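PDB 6A4V: 49 protein from Murid herpesvirus 4, which probably interacts with the host enzyme poly(ADP-ribose) polymerase 1 and so facilitates replication of this gammaherpesvirus. Local coordinates for residues T78-H81 against N82-T85; F230-C233 against V234-Q237; T272-V275 against W276-S280. All coordinates share one frame; numbering follows the deposited sequence.

Contact 1 (T78-H81 against N82-T85); sequences TLRH and NLDT
Thr-78 meets Asn-82 one helical turn on: its carbonyl O accepts a hydrogen bond from the amide N of Asn-82 at 3.0 Å, and the two side chains run alongside each other, CG2 of Thr-78 lying 3.9 Å from ND2 of Asn-82. That ND2 is hydrogen-bonded to the carbonyl of Tyr-40, while the Thr-78 hydroxyl bonds back to the carbonyl of Lys-74. Leu-79 O accepts a hydrogen bond from the amide of Leu-83 in the same i to i+4 pattern, and both leucine side chains pack on Leu-239 of helix 238-262. This is the last stretch of helix 61-85, still regular at Arg-80, whose O accepts from Asp-84 N. Arg-80 bends at chi2 and chi3, which lays its guanidinium over Leu-83, with CD2 of Leu-83 on one face 3.5 Å from NH2. NE of Arg-80 forms a rather long salt bridge of 3.6 Å to OD1 of Asp-84, which sits at the guanidinium edge; the two planes are 31° apart. NH1 has another partner, OD1 of Asn-293. At His-81 the pattern changes: its O receives OG1 of Thr-85 at 3.1 Å, beside weak bonds from the amides of Asp-84 and Thr-85. NE2 of His-81 is hydrogen-bonded with OG1 of Thr-295, and the ring meets His-81 of the second subunit edge-to-face.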
ATOM      1  N   THR B  78       2.722  -6.079  -3.852  1.00 26.56           N
ATOM      2  CA  THR B  78       2.124  -4.980  -4.632  1.00 30.96           C
ATOM      3  C   THR B  78       0.986  -5.546  -5.488  1.00 30.34           C
ATOM      4  O   THR B  78      -0.072  -4.952  -5.541  1.00 46.24           O
ATOM      5  CB  THR B  78       3.168  -4.323  -5.539  1.00 36.12           C
ATOM      6  OG1 THR B  78       4.142  -3.909  -4.620  1.00 37.70           O
ATOM      7  CG2 THR B  78       2.726  -3.144  -6.351  1.00 29.08           C
ATOM      8  N   LEU B  79       1.180  -6.691  -6.135  1.00 36.65           N
ATOM      9  CA  LEU B  79       0.152  -7.198  -7.069  1.00 35.41           C
ATOM     10  C   LEU B  79      -1.155  -7.591  -6.353  1.00 34.30           C
ATOM     11  O   LEU B  79      -2.242  -7.468  -6.921  1.00 34.41           O
ATOM     12  CB  LEU B  79       0.696  -8.392  -7.846  1.00 38.05           C
ATOM     13  CG  LEU B  79       1.828  -8.114  -8.837  1.00 41.70           C
ATOM     14  CD1 LEU B  79       2.216  -9.403  -9.564  1.00 46.39           C
ATOM     15  CD2 LEU B  79       1.432  -7.060  -9.841  1.00 44.86           C
ATOM     16  N   ARG B  80      -1.073  -8.020  -5.098  1.00 29.46           N
ATOM     17  CA  ARG B  80      -2.287  -8.266  -4.304  1.00 33.99           C
ATOM     18  C   ARG B  80      -3.003  -6.959  -3.908  1.00 38.68           C
ATOM     19  O   ARG B  80      -4.246  -6.911  -3.894  1.00 34.86           O
ATOM     20  CB  ARG B  80      -1.950  -9.000  -3.006  1.00 36.57           C
ATOM     21  CG  ARG B  80      -3.168  -9.212  -2.113  1.00 38.49           C
ATOM     22  CD  ARG B  80      -3.877 -10.527  -2.349  1.00 44.85           C
ATOM     23  NE  ARG B  80      -4.928 -10.733  -3.346  1.00 38.06           N
ATOM     24  CZ  ARG B  80      -5.251 -11.942  -3.783  1.00 47.71           C
ATOM     25  NH1 ARG B  80      -4.365 -12.931  -3.709  1.00 55.18           N
ATOM     26  NH2 ARG B  80      -6.439 -12.172  -4.306  1.00 54.80           N
ATOM     27  N   HIS B  81      -2.227  -5.955  -3.498  1.00 36.72           N
ATOM     28  CA  HIS B  81      -2.785  -4.591  -3.264  1.00 45.12           C
ATOM     29  C   HIS B  81      -3.574  -4.189  -4.511  1.00 31.90           C
ATOM     30  O   HIS B  81      -4.737  -3.814  -4.424  1.00 32.90           O
ATOM     31  CB  HIS B  81      -1.733  -3.518  -2.885  1.00 41.11           C
ATOM     32  CG  HIS B  81      -0.977  -3.697  -1.597  1.00 51.22           C
ATOM     33  ND1 HIS B  81       0.159  -2.930  -1.287  1.00 55.03           N
ATOM     34  CD2 HIS B  81      -1.122  -4.558  -0.547  1.00 67.89           C
ATOM     35  CE1 HIS B  81       0.631  -3.272  -0.091  1.00 54.26           C
ATOM     36  NE2 HIS B  81      -0.138  -4.270   0.389  1.00 60.58           N
ATOM     37  N   ASN B  82      -2.965  -4.370  -5.688  1.00 32.29           N
ATOM     38  CA  ASN B  82      -3.572  -3.934  -6.922  1.00 28.81           C
ATOM     39  C   ASN B  82      -4.842  -4.748  -7.228  1.00 29.93           C
ATOM     40  O   ASN B  82      -5.793  -4.184  -7.676  1.00 35.44           O
ATOM     41  CB  ASN B  82      -2.606  -3.912  -8.102  1.00 28.52           C
ATOM     42  CG  ASN B  82      -1.611  -2.781  -8.003  1.00 29.19           C
ATOM     43  OD1 ASN B  82      -1.880  -1.820  -7.294  1.00 31.44           O
ATOM     44  ND2 ASN B  82      -0.433  -2.925  -8.597  1.00 24.47           N
ATOM     45  N   LEU B  83      -4.851  -6.057  -6.976  1.00 35.86           N
ATOM     46  CA  LEU B  83      -6.006  -6.885  -7.354  1.00 37.49           C
ATOM     47  C   LEU B  83      -7.184  -6.656  -6.398  1.00 37.00           C
ATOM     48  O   LEU B  83      -8.313  -6.864  -6.798  1.00 32.07           O
ATOM     49  CB  LEU B  83      -5.596  -8.353  -7.456  1.00 37.97           C
ATOM     50  CG  LEU B  83      -6.711  -9.370  -7.707  1.00 36.56           C
ATOM     51  CD1 LEU B  83      -7.243  -9.276  -9.136  1.00 37.32           C
ATOM     52  CD2 LEU B  83      -6.204 -10.781  -7.457  1.00 42.50           C
ATOM     53  N   ASP B  84      -6.923  -6.250  -5.153  1.00 41.30           N
ATOM     54  CA  ASP B  84      -7.994  -5.955  -4.247  1.00 43.83           C
ATOM     55  C   ASP B  84      -8.716  -4.686  -4.755  1.00 49.76           C
ATOM     56  O   ASP B  84      -9.941  -4.598  -4.610  1.00 42.02           O
ATOM     57  CB  ASP B  84      -7.537  -5.790  -2.795  1.00 40.83           C
ATOM     58  CG  ASP B  84      -6.961  -7.029  -2.126  1.00 36.18           C
ATOM     59  OD1 ASP B  84      -7.254  -8.117  -2.607  1.00 32.91           O
ATOM     60  OD2 ASP B  84      -6.123  -6.877  -1.172  1.00 27.53           O
ATOM     61  N   THR B  85      -7.966  -3.748  -5.363  1.00 35.85           N
ATOM     62  CA  THR B  85      -8.516  -2.550  -5.856  1.00 39.28           C
ATOM     63  C   THR B  85      -9.223  -2.683  -7.218  1.00 44.20           C
ATOM     64  O   THR B  85     -10.168  -1.954  -7.518  1.00 36.94           O
ATOM     65  CB  THR B  85      -7.438  -1.519  -6.099  1.00 43.83           C
ATOM     66  OG1 THR B  85      -6.609  -1.409  -4.944  1.00 43.95           O
ATOM     67  CG2 THR B  85      -8.094  -0.217  -6.505  1.00 39.43           C
TER

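Contact 2 (F230-C233 against V234-Q237); sequences FSVC and VQSQ
Residues 230-235 form the closing turns of helix 213-235, and the backbone leaves the helix at Gln-237. The amide of Val-234 donates to Phe-230 O at 2.9 Å, and that of Gln-235 reaches Ser-231 O at the same length with a fairly straight N-H...O angle of 163°. Val-232 O then takes two donors from a single residue: the Ser-236 amide at 2.8 Å and the Ser-236 hydroxyl OG at 2.7 Å, the latter from above the carbonyl plane. The OG can reach back because chi1 of -41° sets it beside its own backbone N. Gln-237 has positive phi (52°), and with two bonds back into the last turn it completes a Schellman motif; it also stands at the N-cap of helix 238-262, making this the tight link between two long helices. Among the side chains, CG2 of Val-234 presses against Phe-230 O. Gln-235, extended beyond CG, runs past Ser-231 O, with CB, CG and CD all close to it, and its OE1 lies 3.9 Å from CG2 of Val-232, the two side chains crossing at a slant. The Ser-231 hydroxyl is bonded to the carbonyl of Phe-227. Phe-230 is buried, its ring edge-to-face with that of Tyr-40 and packed on Leu-90 and Leu-93 of helix 89-104; Val-234 also touches Leu-90, whereas Cys-233 rests on Phe-189 and Met-192.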
ATOM      1  N   PHE B 230      -7.091  -0.218 -19.691  1.00 37.40           N
ATOM      2  CA  PHE B 230      -7.469  -0.861 -18.433  1.00 33.68           C
ATOM      3  C   PHE B 230      -8.701  -1.725 -18.708  1.00 36.58           C
ATOM      4  O   PHE B 230      -8.909  -2.779 -18.112  1.00 33.78           O
ATOM      5  CB  PHE B 230      -7.699   0.172 -17.307  1.00 32.49           C
ATOM      6  CG  PHE B 230      -6.447   0.534 -16.550  1.00 29.31           C
ATOM      7  CD1 PHE B 230      -5.747  -0.430 -15.811  1.00 27.86           C
ATOM      8  CD2 PHE B 230      -5.913   1.816 -16.618  1.00 29.90           C
ATOM      9  CE1 PHE B 230      -4.583  -0.107 -15.136  1.00 29.26           C
ATOM     10  CE2 PHE B 230      -4.735   2.128 -15.943  1.00 30.74           C
ATOM     11  CZ  PHE B 230      -4.088   1.185 -15.180  1.00 24.68           C
ATOM     12  N   SER B 231      -9.531  -1.303 -19.659  1.00 42.13           N
ATOM     13  CA  SER B 231     -10.716  -2.108 -19.920  1.00 41.51           C
ATOM     14  C   SER B 231     -10.316  -3.502 -20.378  1.00 43.94           C
ATOM     15  O   SER B 231     -10.909  -4.508 -20.002  1.00 37.28           O
ATOM     16  CB  SER B 231     -11.601  -1.477 -20.925  1.00 50.65           C
ATOM     17  OG  SER B 231     -12.472  -0.543 -20.298  1.00 38.41           O
ATOM     18  N   VAL B 232      -9.352  -3.548 -21.277  1.00 37.25           N
ATOM     19  CA  VAL B 232      -8.983  -4.812 -21.846  1.00 39.26           C
ATOM     20  C   VAL B 232      -8.285  -5.617 -20.752  1.00 36.29           C
ATOM     21  O   VAL B 232      -8.580  -6.777 -20.488  1.00 36.59           O
ATOM     22  CB  VAL B 232      -8.105  -4.579 -23.094  1.00 38.80           C
ATOM     23  CG1 VAL B 232      -7.251  -5.776 -23.445  1.00 39.38           C
ATOM     24  CG2 VAL B 232      -8.982  -4.166 -24.272  1.00 28.56           C
ATOM     25  N   CYS B 233      -7.378  -4.933 -20.068  1.00 38.25           N
ATOM     26  CA  CYS B 233      -6.644  -5.492 -18.974  1.00 36.96           C
ATOM     27  C   CYS B 233      -7.549  -6.193 -17.946  1.00 34.42           C
ATOM     28  O   CYS B 233      -7.201  -7.283 -17.455  1.00 35.52           O
ATOM     29  CB  CYS B 233      -5.872  -4.379 -18.323  1.00 34.69           C
ATOM     30  SG  CYS B 233      -4.468  -5.003 -17.388  1.00 45.51           S
ATOM     31  N   VAL B 234      -8.709  -5.593 -17.626  1.00 33.24           N
ATOM     32  CA  VAL B 234      -9.612  -6.072 -16.564  1.00 31.29           C
ATOM     33  C   VAL B 234     -10.523  -7.124 -17.175  1.00 34.32           C
ATOM     34  O   VAL B 234     -10.703  -8.213 -16.623  1.00 33.68           O
ATOM     35  CB  VAL B 234     -10.347  -4.866 -15.921  1.00 42.75           C
ATOM     36  CG1 VAL B 234     -11.493  -5.200 -14.956  1.00 31.89           C
ATOM     37  CG2 VAL B 234      -9.346  -3.940 -15.235  1.00 40.77           C
ATOM     38  N   GLN B 235     -11.036  -6.863 -18.386  1.00 47.04           N
ATOM     39  CA  GLN B 235     -11.782  -7.874 -19.104  1.00 46.30           C
ATOM     40  C   GLN B 235     -10.972  -9.181 -19.012  1.00 41.99           C
ATOM     41  O   GLN B 235     -11.469 -10.208 -18.643  1.00 36.03           O
ATOM     42  CB  GLN B 235     -11.966  -7.488 -20.584  1.00 59.99           C
ATOM     43  CG  GLN B 235     -13.207  -6.637 -20.918  1.00 67.17           C
ATOM     44  CD  GLN B 235     -13.093  -5.721 -22.132  1.00 72.80           C
ATOM     45  OE1 GLN B 235     -12.288  -5.925 -23.055  1.00 81.67           O
ATOM     46  NE2 GLN B 235     -13.921  -4.681 -22.149  1.00 55.01           N
ATOM     47  N   SER B 236      -9.693  -9.120 -19.386  1.00 37.70           N
ATOM     48  CA  SER B 236      -8.896 -10.300 -19.711  1.00 37.40           C
ATOM     49  C   SER B 236      -8.177 -10.848 -18.458  1.00 41.52           C
ATOM     50  O   SER B 236      -7.339 -11.765 -18.548  1.00 31.42           O
ATOM     51  CB  SER B 236      -7.920  -9.941 -20.839  1.00 43.10           C
ATOM     52  OG  SER B 236      -8.546  -9.100 -21.843  1.00 36.02           O
ATOM     53  N   GLN B 237      -8.429 -10.243 -17.287  1.00 38.43           N
ATOM     54  CA  GLN B 237      -7.861 -10.674 -16.015  1.00 39.58           C
ATOM     55  C   GLN B 237      -6.325 -10.818 -16.054  1.00 33.35           C
ATOM     56  O   GLN B 237      -5.744 -11.686 -15.325  1.00 31.04           O
ATOM     57  CB  GLN B 237      -8.577 -11.968 -15.631  1.00 37.01           C
ATOM     58  CG  GLN B 237      -9.997 -11.652 -15.149  1.00 41.93           C
ATOM     59  CD  GLN B 237     -10.673 -12.775 -14.410  1.00 44.55           C
ATOM     60  OE1 GLN B 237     -10.780 -12.750 -13.185  1.00 43.60           O
ATOM     61  NE2 GLN B 237     -11.140 -13.769 -15.158  1.00 34.43           N
TER

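Contact 3 (T272-V275 against W276-S280)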
ATOM      1  N   THR B 272      19.460 -25.024  17.371  1.00130.35           N
ATOM      2  CA  THR B 272      19.880 -23.648  17.722  1.00134.89           C
ATOM      3  C   THR B 272      20.605 -22.981  16.532  1.00135.09           C
ATOM      4  O   THR B 272      21.204 -21.914  16.700  1.00131.92           O
ATOM      5  CB  THR B 272      20.712 -23.608  19.019  1.00126.05           C
ATOM      6  OG1 THR B 272      21.994 -24.194  18.794  1.00126.77           O
ATOM      7  CG2 THR B 272      20.055 -24.310  20.190  1.00112.80           C
ATOM      8  N   SER B 273      20.544 -23.598  15.338  1.00129.17           N
ATOM      9  CA  SER B 273      20.938 -22.964  14.066  1.00114.03           C
ATOM     10  C   SER B 273      19.810 -22.034  13.602  1.00102.36           C
ATOM     11  O   SER B 273      18.744 -22.495  13.181  1.00 97.88           O
ATOM     12  CB  SER B 273      21.259 -24.004  13.015  1.00115.33           C
ATOM     13  OG  SER B 273      21.644 -23.397  11.789  1.00114.46           O
ATOM     14  N   VAL B 274      20.048 -20.721  13.681  1.00 95.83           N
ATOM     15  CA  VAL B 274      18.998 -19.719  13.405  1.00104.84           C
ATOM     16  C   VAL B 274      18.622 -19.720  11.905  1.00 93.01           C
ATOM     17  O   VAL B 274      17.532 -19.242  11.552  1.00 77.07           O
ATOM     18  CB  VAL B 274      19.401 -18.317  13.916  1.00108.57           C
ATOM     19  CG1 VAL B 274      20.490 -17.690  13.070  1.00113.60           C
ATOM     20  CG2 VAL B 274      18.220 -17.358  14.032  1.00112.90           C
ATOM     21  N   VAL B 275      19.503 -20.238  11.034  1.00 79.89           N
ATOM     22  CA  VAL B 275      19.171 -20.460   9.618  1.00 81.70           C
ATOM     23  C   VAL B 275      18.007 -21.456   9.535  1.00 76.12           C
ATOM     24  O   VAL B 275      16.930 -21.129   9.028  1.00 71.49           O
ATOM     25  CB  VAL B 275      20.368 -20.971   8.794  1.00 80.53           C
ATOM     26  CG1 VAL B 275      19.966 -21.313   7.366  1.00 70.26           C
ATOM     27  CG2 VAL B 275      21.509 -19.977   8.790  1.00 85.00           C
ATOM     28  N   TRP B 276      18.236 -22.664  10.055  1.00 71.48           N
ATOM     29  CA  TRP B 276      17.261 -23.764  10.006  1.00 78.62           C
ATOM     30  C   TRP B 276      15.901 -23.326  10.568  1.00 69.98           C
ATOM     31  O   TRP B 276      14.857 -23.820  10.108  1.00 66.47           O
ATOM     32  CB  TRP B 276      17.819 -24.997  10.727  1.00 90.27           C
ATOM     33  CG  TRP B 276      18.908 -25.660   9.938  1.00106.90           C
ATOM     34  CD1 TRP B 276      20.243 -25.746  10.230  1.00106.71           C
ATOM     35  CD2 TRP B 276      18.735 -26.288   8.660  1.00102.32           C
ATOM     36  NE1 TRP B 276      20.907 -26.409   9.233  1.00102.81           N
ATOM     37  CE2 TRP B 276      20.006 -26.754   8.256  1.00104.43           C
ATOM     38  CE3 TRP B 276      17.627 -26.503   7.832  1.00 97.20           C
ATOM     39  CZ2 TRP B 276      20.189 -27.427   7.049  1.00103.32           C
ATOM     40  CZ3 TRP B 276      17.809 -27.169   6.643  1.00 97.28           C
ATOM     41  CH2 TRP B 276      19.074 -27.625   6.262  1.00107.19           C
ATOM     42  N   ALA B 277      15.941 -22.377  11.515  1.00 61.86           N
ATOM     43  CA  ALA B 277      14.786 -21.821  12.227  1.00 57.23           C
ATOM     44  C   ALA B 277      13.998 -20.803  11.393  1.00 58.79           C
ATOM     45  O   ALA B 277      12.753 -20.821  11.361  1.00 57.26           O
ATOM     46  CB  ALA B 277      15.275 -21.168  13.497  1.00 59.47           C
ATOM     47  N   LYS B 278      14.728 -19.828  10.847  1.00 48.52           N
ATOM     48  CA  LYS B 278      14.196 -18.898   9.931  1.00 51.03           C
ATOM     49  C   LYS B 278      13.685 -19.661   8.705  1.00 51.98           C
ATOM     50  O   LYS B 278      12.574 -19.381   8.224  1.00 46.05           O
ATOM     51  CB  LYS B 278      15.224 -17.809   9.603  1.00 54.97           C
ATOM     52  CG  LYS B 278      15.430 -16.801  10.725  1.00 61.94           C
ATOM     53  CD  LYS B 278      16.328 -15.604  10.400  1.00 63.73           C
ATOM     54  CE  LYS B 278      16.532 -14.684  11.591  1.00 72.15           C
ATOM     55  NZ  LYS B 278      15.295 -13.943  11.942  1.00 68.44           N
ATOM     56  N   LEU B 279      14.405 -20.721   8.298  1.00 53.22           N
ATOM     57  CA  LEU B 279      13.986 -21.420   7.152  1.00 44.95           C
ATOM     58  C   LEU B 279      12.659 -22.109   7.432  1.00 43.21           C
ATOM     59  O   LEU B 279      11.808 -22.082   6.605  1.00 30.30           O
ATOM     60  CB  LEU B 279      15.053 -22.395   6.653  1.00 56.61           C
ATOM     61  CG  LEU B 279      15.910 -21.853   5.518  1.00 61.87           C
ATOM     62  CD1 LEU B 279      17.040 -22.822   5.223  1.00 72.42           C
ATOM     63  CD2 LEU B 279      15.051 -21.628   4.282  1.00 65.79           C
ATOM     64  N   SER B 280      12.490 -22.630   8.640  1.00 42.38           N
ATOM     65  CA  SER B 280      11.302 -23.372   8.960  1.00 44.97           C
ATOM     66  C   SER B 280      10.122 -22.399   9.032  1.00 40.60           C
ATOM     67  O   SER B 280       9.019 -22.658   8.518  1.00 47.31           O
ATOM     68  CB  SER B 280      11.465 -24.146  10.248  1.00 45.11           C
ATOM     69  OG  SER B 280      10.275 -24.877  10.511  1.00 65.68           O
TER
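Helix 274-289 starts here with Ser-273 in the N-cap position, and three successive i to i+4 bonds set up its first turn: Ala-277 N to Ser-273 O, Lys-278 N to Val-274 O, and the shortest, Leu-279 N to Val-275 O, at 2.7 Å. The Ser-273 side chain makes no capping bond. Instead, with OG anti to its backbone N (chi1 -180°), it turns to the indole of Trp-276: OG lies 3.1 Å from CD1 in an oblique approach, while CB of Ser-273 meets the ring edge in plane, 3.4 Å from the same carbon. The Trp-276 side chain also touches Glu-262 on helix 238-262. Val-275 and Leu-279 run side by side in the same direction, their methyls CG1 and CD1 3.9 Å apart, and both pack on Val-261. Val-274 and Lys-278 make a second side-by-side pair, where CG2 of Val-274 touches CE of the lysine at 4.0 Å. The lysine chain bends about its CD-CE bond (chi4 -70°), and NZ forms a salt bridge with Glu-206 of the second subunit. Val-274 itself packs on Phe-211 of that subunit, and Arg-106 there bonds the carbonyl of Trp-276. The chemistry thus gives the two pairs different work: apolar Val-275 and Leu-279 join the new helix to helix 238-262, whereas Val-274 and Lys-278 touch helix 295-312 as well as the second subunit, the aliphatic part of the lysine lying along the valine and its ammonium end being given to Glu-206 across the dimer interface.

Overall arrangement
All three contacts lie at helix ends of this mainly helical chain. Contacts 1 and 2 are neighbours near the middle, their centres 14 Å apart and their nearest atoms about 6 Å apart, without touching; Tyr-40 and Tyr-41 from the N-terminal region reach both. Helix 238-262, which begins directly after contact 2, packs on the leucines of contact 1 near its start and on Val-275 and Leu-279 of contact 3 near its far end. Contact 3 is remote, its centre 31 Å from that of contact 1 and 43 Å from that of contact 2. Contacts 1 and 3 both meet the second subunit, whereas contact 2 is touched by no other chain.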